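Local coordinates for hypothetical protein Atu2327 (Agrobacterium tumefaciens, PDB 2O8I) that is of unknown function but probably decarboxylates OHCU, the purine-breakdown intermediate on the way from urate to allantoin, at residues L35-R49 against E151-G165. Residues are numbered along the deposited sequence; the frame is centred on the assembly and turned at random.
Sequences LTAKAVHGALCAQFR and EKIAWLRLASMLPEG
The His41 ring lies between Cys45 SG, toward the rim of one face, and Trp155, which approaches the opposite face edge-on; centroid separation is 5.7 Å and the planes are 86° apart, a T-shaped pair. With CG anti to the backbone N, the imidazole crosses to helix 139-161 and sits as a knob among Glu151, Ala154, Trp155 and Leu158. Its NE2 donates to Glu151 O at 2.6 Å; the acceptor lies in the ring plane, yet the donor stands above the carbonyl plane. That oxygen also accepts the helical bond from Trp155 N, which arrives from the other face. The indole edge meets Lys38 N, and Trp155 CZ3 touches Ala37 CB obliquely at 3.5 Å.

Glu151 OE2 stands at the edge of the Phe48 ring, 3.3 Å from CD2, and Glu151 CG packs beside CD2 and CE2. Arg49 forms a side-on salt bridge with this carboxylate, NE to Glu151 OE2 at 2.9 Å and NH2 to Glu151 OE1 at 2.7 Å, although guanidinium and carboxylate planes differ by 42°. Leu158 fits as a knob among Ala37, Val40, His41 and Leu44.

Near the C-terminus, Ala37 N donates to Pro163 O (2.8 Å) and Lys38 N to Glu164 O (2.9 Å), while Thr36 OG1 caps the helix through Ala39 N. The last residues thus bind the start of helix 37-50; segments 37-49 and 151-161 run roughly antiparallel, 147° between their directions. The chemistry implies a contact held by a salt bridge at one end and backbone bonds at the other, with Leu158 packing and the His41 bond between, the latter needing the hydrogen on NE2.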
loop_
_atom_site.group_PDB
_atom_site.type_symbol
_atom_site.label_atom_id
_atom_site.label_comp_id
_atom_site.label_asym_id
_atom_site.label_seq_id
_atom_site.Cartn_x
_atom_site.Cartn_y
_atom_site.Cartn_z
ATOM N N LEU A 35 -16.845 -8.687 -15.838
ATOM C CA LEU A 35 -15.844 -7.906 -15.130
ATOM C C LEU A 35 -16.492 -6.652 -14.529
ATOM O O LEU A 35 -16.420 -5.536 -15.085
ATOM C CB LEU A 35 -14.640 -7.593 -16.013
ATOM C CG LEU A 35 -13.799 -8.791 -16.437
ATOM C CD1 LEU A 35 -12.797 -8.358 -17.461
ATOM C CD2 LEU A 35 -13.159 -9.475 -15.280
ATOM N N THR A 36 -17.166 -6.885 -13.410
ATOM C CA THR A 36 -17.816 -5.853 -12.655
ATOM C C THR A 36 -17.333 -6.024 -11.237
ATOM O O THR A 36 -16.933 -7.122 -10.849
ATOM C CB THR A 36 -19.379 -5.950 -12.683
ATOM O OG1 THR A 36 -19.808 -7.128 -11.993
ATOM C CG2 THR A 36 -19.909 -5.933 -14.076
ATOM N N ALA A 37 -17.369 -4.947 -10.464
ATOM C CA ALA A 37 -17.023 -5.044 -9.071
ATOM C C ALA A 37 -17.899 -6.065 -8.364
ATOM O O ALA A 37 -17.355 -6.860 -7.643
ATOM C CB ALA A 37 -17.118 -3.703 -8.397
ATOM N N LYS A 38 -19.227 -6.080 -8.577
ATOM C CA LYS A 38 -20.109 -7.077 -7.931
ATOM C C LYS A 38 -19.687 -8.505 -8.205
ATOM O O LYS A 38 -19.465 -9.281 -7.257
ATOM C CB LYS A 38 -21.567 -6.899 -8.336
ATOM C CG LYS A 38 -22.331 -5.946 -7.388
ATOM C CD LYS A 38 -23.907 -5.959 -7.654
ATOM C CE LYS A 38 -24.644 -7.294 -7.140
ATOM N NZ LYS A 38 -24.717 -8.410 -8.186
ATOM N N ALA A 39 -19.554 -8.846 -9.493
ATOM C CA ALA A 39 -19.154 -10.192 -9.898
ATOM C C ALA A 39 -17.798 -10.559 -9.316
ATOM O O ALA A 39 -17.694 -11.516 -8.580
ATOM C CB ALA A 39 -19.158 -10.349 -11.408
ATOM N N VAL A 40 -16.758 -9.775 -9.589
ATOM C CA VAL A 40 -15.403 -10.164 -9.168
ATOM C C VAL A 40 -15.294 -10.200 -7.632
ATOM O O VAL A 40 -14.621 -11.083 -7.063
ATOM C CB VAL A 40 -14.315 -9.248 -9.777
ATOM C CG1 VAL A 40 -12.957 -9.628 -9.274
ATOM C CG2 VAL A 40 -14.347 -9.285 -11.296
ATOM N N HIS A 41 -15.955 -9.265 -6.957
ATOM C CA HIS A 41 -15.945 -9.256 -5.502
ATOM C C HIS A 41 -16.611 -10.499 -4.922
ATOM O O HIS A 41 -16.090 -11.064 -3.955
ATOM C CB HIS A 41 -16.657 -8.021 -4.984
ATOM C CG HIS A 41 -16.636 -7.881 -3.494
ATOM N ND1 HIS A 41 -17.693 -8.277 -2.693
ATOM C CD2 HIS A 41 -15.715 -7.331 -2.663
ATOM C CE1 HIS A 41 -17.417 -7.992 -1.431
ATOM N NE2 HIS A 41 -16.221 -7.421 -1.387
ATOM N N GLY A 42 -17.760 -10.914 -5.493
ATOM C CA GLY A 42 -18.441 -12.089 -5.003
ATOM C C GLY A 42 -17.483 -13.283 -5.111
ATOM O O GLY A 42 -17.386 -14.107 -4.180
ATOM N N ALA A 43 -16.753 -13.353 -6.236
ATOM C CA ALA A 43 -15.884 -14.483 -6.552
ATOM C C ALA A 43 -14.682 -14.515 -5.626
ATOM O O ALA A 43 -14.334 -15.571 -5.095
ATOM C CB ALA A 43 -15.446 -14.426 -7.992
ATOM N N LEU A 44 -14.072 -13.352 -5.410
ATOM C CA LEU A 44 -12.935 -13.234 -4.499
ATOM C C LEU A 44 -13.322 -13.481 -3.026
ATOM O O LEU A 44 -12.632 -14.260 -2.334
ATOM C CB LEU A 44 -12.218 -11.895 -4.695
ATOM C CG LEU A 44 -11.626 -11.662 -6.097
ATOM C CD1 LEU A 44 -10.882 -10.329 -6.133
ATOM C CD2 LEU A 44 -10.688 -12.811 -6.586
ATOM N N CYS A 45 -14.418 -12.876 -2.551
ATOM C CA CYS A 45 -14.905 -13.169 -1.199
ATOM C C CYS A 45 -15.173 -14.654 -1.001
ATOM O O CYS A 45 -14.850 -15.213 0.061
ATOM C CB CYS A 45 -16.134 -12.345 -0.839
ATOM S SG CYS A 45 -15.685 -10.614 -0.673
ATOM N N ALA A 46 -15.746 -15.300 -2.014
ATOM C CA ALA A 46 -16.001 -16.720 -1.937
ATOM C C ALA A 46 -14.744 -17.487 -1.570
ATOM O O ALA A 46 -14.785 -18.334 -0.677
ATOM C CB ALA A 46 -16.611 -17.258 -3.225
ATOM N N GLN A 47 -13.626 -17.200 -2.223
ATOM C CA GLN A 47 -12.391 -17.875 -1.851
ATOM C C GLN A 47 -11.887 -17.460 -0.461
ATOM O O GLN A 47 -11.264 -18.267 0.248
ATOM C CB GLN A 47 -11.292 -17.631 -2.870
ATOM C CG GLN A 47 -11.591 -18.061 -4.257
ATOM C CD GLN A 47 -12.012 -19.517 -4.346
ATOM O OE1 GLN A 47 -12.941 -19.834 -5.065
ATOM N NE2 GLN A 47 -11.329 -20.403 -3.613
ATOM N N PHE A 48 -12.114 -16.208 -0.085
ATOM C CA PHE A 48 -11.624 -15.719 1.189
ATOM C C PHE A 48 -12.395 -16.418 2.291
ATOM O O PHE A 48 -11.844 -16.734 3.354
ATOM C CB PHE A 48 -11.865 -14.213 1.269
ATOM C CG PHE A 48 -11.473 -13.575 2.575
ATOM C CD1 PHE A 48 -10.212 -13.759 3.118
ATOM C CD2 PHE A 48 -12.361 -12.734 3.234
ATOM C CE1 PHE A 48 -9.848 -13.121 4.307
ATOM C CE2 PHE A 48 -12.010 -12.090 4.425
ATOM C CZ PHE A 48 -10.756 -12.281 4.961
ATOM N N ARG A 49 -13.678 -16.648 2.041
ATOM C CA ARG A 49 -14.513 -17.254 3.043
ATOM C C ARG A 49 -14.228 -18.724 3.253
ATOM O O ARG A 49 -14.516 -19.259 4.298
ATOM C CB ARG A 49 -15.963 -17.065 2.679
ATOM C CG ARG A 49 -16.492 -15.846 3.294
ATOM C CD ARG A 49 -17.522 -15.241 2.403
ATOM N NE ARG A 49 -17.890 -13.948 2.940
ATOM C CZ ARG A 49 -19.080 -13.388 2.805
ATOM N NH1 ARG A 49 -20.046 -13.998 2.146
ATOM N NH2 ARG A 49 -19.291 -12.208 3.351
ATOM N N GLU A 151 -13.181 -7.317 3.523
ATOM C CA GLU A 151 -14.041 -7.585 2.413
ATOM C C GLU A 151 -14.759 -6.445 1.672
ATOM O O GLU A 151 -14.640 -6.346 0.447
ATOM C CB GLU A 151 -15.154 -8.583 2.816
ATOM C CG GLU A 151 -14.716 -10.020 3.036
ATOM C CD GLU A 151 -15.898 -11.007 3.271
ATOM O OE1 GLU A 151 -17.100 -10.590 3.297
ATOM O OE2 GLU A 151 -15.617 -12.224 3.445
ATOM N N LYS A 152 -15.479 -5.550 2.335
ATOM C CA LYS A 152 -15.249 -4.167 2.461
ATOM C C LYS A 152 -14.250 -3.394 1.674
ATOM O O LYS A 152 -14.629 -2.711 0.723
ATOM C CB LYS A 152 -15.736 -3.535 3.736
ATOM C CG LYS A 152 -17.036 -2.810 3.492
ATOM C CD LYS A 152 -17.087 -1.438 4.240
ATOM C CE LYS A 152 -18.478 -0.687 4.098
ATOM N NZ LYS A 152 -18.536 0.599 4.898
ATOM N N ILE A 153 -12.995 -3.468 2.073
ATOM C CA ILE A 153 -11.962 -2.819 1.352
ATOM C C ILE A 153 -11.843 -3.429 -0.075
ATOM O O ILE A 153 -11.682 -2.694 -1.071
ATOM C CB ILE A 153 -10.711 -2.889 2.176
ATOM C CG1 ILE A 153 -10.921 -1.965 3.398
ATOM C CG2 ILE A 153 -9.523 -2.497 1.324
ATOM C CD1 ILE A 153 -10.086 -2.282 4.656
ATOM N N ALA A 154 -11.993 -4.751 -0.164
ATOM C CA ALA A 154 -11.940 -5.438 -1.453
ATOM C C ALA A 154 -12.974 -4.820 -2.379
ATOM O O ALA A 154 -12.671 -4.490 -3.556
ATOM C CB ALA A 154 -12.160 -6.995 -1.308
ATOM N N TRP A 155 -14.168 -4.611 -1.836
ATOM C CA TRP A 155 -15.231 -4.030 -2.616
ATOM C C TRP A 155 -14.855 -2.642 -3.091
ATOM O O TRP A 155 -15.005 -2.305 -4.285
ATOM C CB TRP A 155 -16.567 -3.992 -1.834
ATOM C CG TRP A 155 -17.543 -3.051 -2.457
ATOM C CD1 TRP A 155 -17.851 -1.793 -2.037
ATOM C CD2 TRP A 155 -18.268 -3.264 -3.649
ATOM N NE1 TRP A 155 -18.761 -1.211 -2.885
ATOM C CE2 TRP A 155 -19.033 -2.095 -3.890
ATOM C CE3 TRP A 155 -18.379 -4.344 -4.526
ATOM C CZ2 TRP A 155 -19.892 -1.969 -4.979
ATOM C CZ3 TRP A 155 -19.221 -4.221 -5.617
ATOM C CH2 TRP A 155 -19.972 -3.033 -5.837
ATOM N N LEU A 156 -14.378 -1.827 -2.160
ATOM C CA LEU A 156 -14.013 -0.456 -2.482
ATOM C C LEU A 156 -12.906 -0.412 -3.538
ATOM O O LEU A 156 -12.943 0.420 -4.461
ATOM C CB LEU A 156 -13.582 0.318 -1.217
ATOM C CG LEU A 156 -14.674 0.562 -0.160
ATOM C CD1 LEU A 156 -14.014 1.045 1.133
ATOM C CD2 LEU A 156 -15.725 1.580 -0.668
ATOM N N ARG A 157 -11.936 -1.310 -3.414
ATOM C CA ARG A 157 -10.867 -1.372 -4.418
ATOM C C ARG A 157 -11.412 -1.701 -5.796
ATOM O O ARG A 157 -11.223 -0.906 -6.739
ATOM C CB ARG A 157 -9.769 -2.332 -3.994
ATOM C CG ARG A 157 -9.064 -1.794 -2.755
ATOM C CD ARG A 157 -8.206 -2.837 -2.139
ATOM N NE ARG A 157 -7.295 -2.236 -1.190
ATOM C CZ ARG A 157 -6.220 -2.844 -0.707
ATOM N NH1 ARG A 157 -5.914 -4.071 -1.130
ATOM N NH2 ARG A 157 -5.446 -2.219 0.186
ATOM N N LEU A 158 -12.130 -2.826 -5.883
ATOM C CA LEU A 158 -12.796 -3.260 -7.119
ATOM C C LEU A 158 -13.728 -2.231 -7.728
ATOM O O LEU A 158 -13.681 -2.025 -8.939
ATOM C CB LEU A 158 -13.515 -4.569 -6.909
ATOM C CG LEU A 158 -12.540 -5.743 -6.768
ATOM C CD1 LEU A 158 -13.248 -6.898 -6.086
ATOM C CD2 LEU A 158 -11.988 -6.134 -8.139
ATOM N N ALA A 159 -14.522 -1.543 -6.896
ATOM C CA ALA A 159 -15.354 -0.441 -7.380
ATOM C C ALA A 159 -14.585 0.720 -8.049
ATOM O O ALA A 159 -15.150 1.431 -8.871
ATOM C CB ALA A 159 -16.256 0.070 -6.288
ATOM N N SER A 160 -13.314 0.937 -7.713
ATOM C CA SER A 160 -12.556 1.988 -8.409
ATOM C C SER A 160 -12.004 1.507 -9.762
ATOM O O SER A 160 -11.749 2.324 -10.650
ATOM C CB SER A 160 -11.431 2.570 -7.543
ATOM O OG SER A 160 -10.461 1.572 -7.221
HETATM N N MSE A 161 -11.842 0.195 -9.908
HETATM C CA MSE A 161 -11.246 -0.401 -11.076
HETATM C C MSE A 161 -12.234 -0.897 -12.123
HETATM O O MSE A 161 -11.825 -1.204 -13.229
HETATM C CB MSE A 161 -10.513 -1.644 -10.669
HETATM C CG MSE A 161 -9.173 -1.495 -10.072
HETATM SE SE MSE A 161 -8.863 -3.292 -9.266
HETATM C CE MSE A 161 -8.910 -2.845 -7.366
ATOM N N LEU A 162 -13.505 -1.048 -11.764
ATOM C CA LEU A 162 -14.442 -1.821 -12.581
ATOM C C LEU A 162 -15.804 -1.143 -12.588
ATOM O O LEU A 162 -16.105 -0.432 -11.655
ATOM C CB LEU A 162 -14.556 -3.245 -12.010
ATOM C CG LEU A 162 -13.384 -4.215 -12.211
ATOM C CD1 LEU A 162 -13.624 -5.564 -11.633
ATOM C CD2 LEU A 162 -13.011 -4.370 -13.659
ATOM N N PRO A 163 -16.652 -1.384 -13.599
ATOM C CA PRO A 163 -18.008 -0.857 -13.397
ATOM C C PRO A 163 -18.653 -1.695 -12.301
ATOM O O PRO A 163 -18.222 -2.839 -12.063
ATOM C CB PRO A 163 -18.710 -1.099 -14.748
ATOM C CG PRO A 163 -17.666 -1.571 -15.700
ATOM C CD PRO A 163 -16.539 -2.134 -14.863
ATOM N N GLU A 164 -19.647 -1.144 -11.615
ATOM C CA GLU A 164 -20.154 -1.805 -10.405
ATOM C C GLU A 164 -20.997 -3.055 -10.650
ATOM O O GLU A 164 -20.783 -4.063 -9.977
ATOM C CB GLU A 164 -20.878 -0.814 -9.498
ATOM C CG GLU A 164 -19.907 0.006 -8.619
ATOM C CD GLU A 164 -20.640 0.963 -7.693
ATOM O OE1 GLU A 164 -21.888 0.784 -7.585
ATOM O OE2 GLU A 164 -19.980 1.878 -7.096
ATOM N N GLY A 165 -21.932 -2.996 -11.597
ATOM C CA GLY A 165 -22.757 -4.154 -11.941
ATOM C C GLY A 165 -24.215 -4.086 -11.502
ATOM O O GLY A 165 -24.504 -3.809 -10.334
#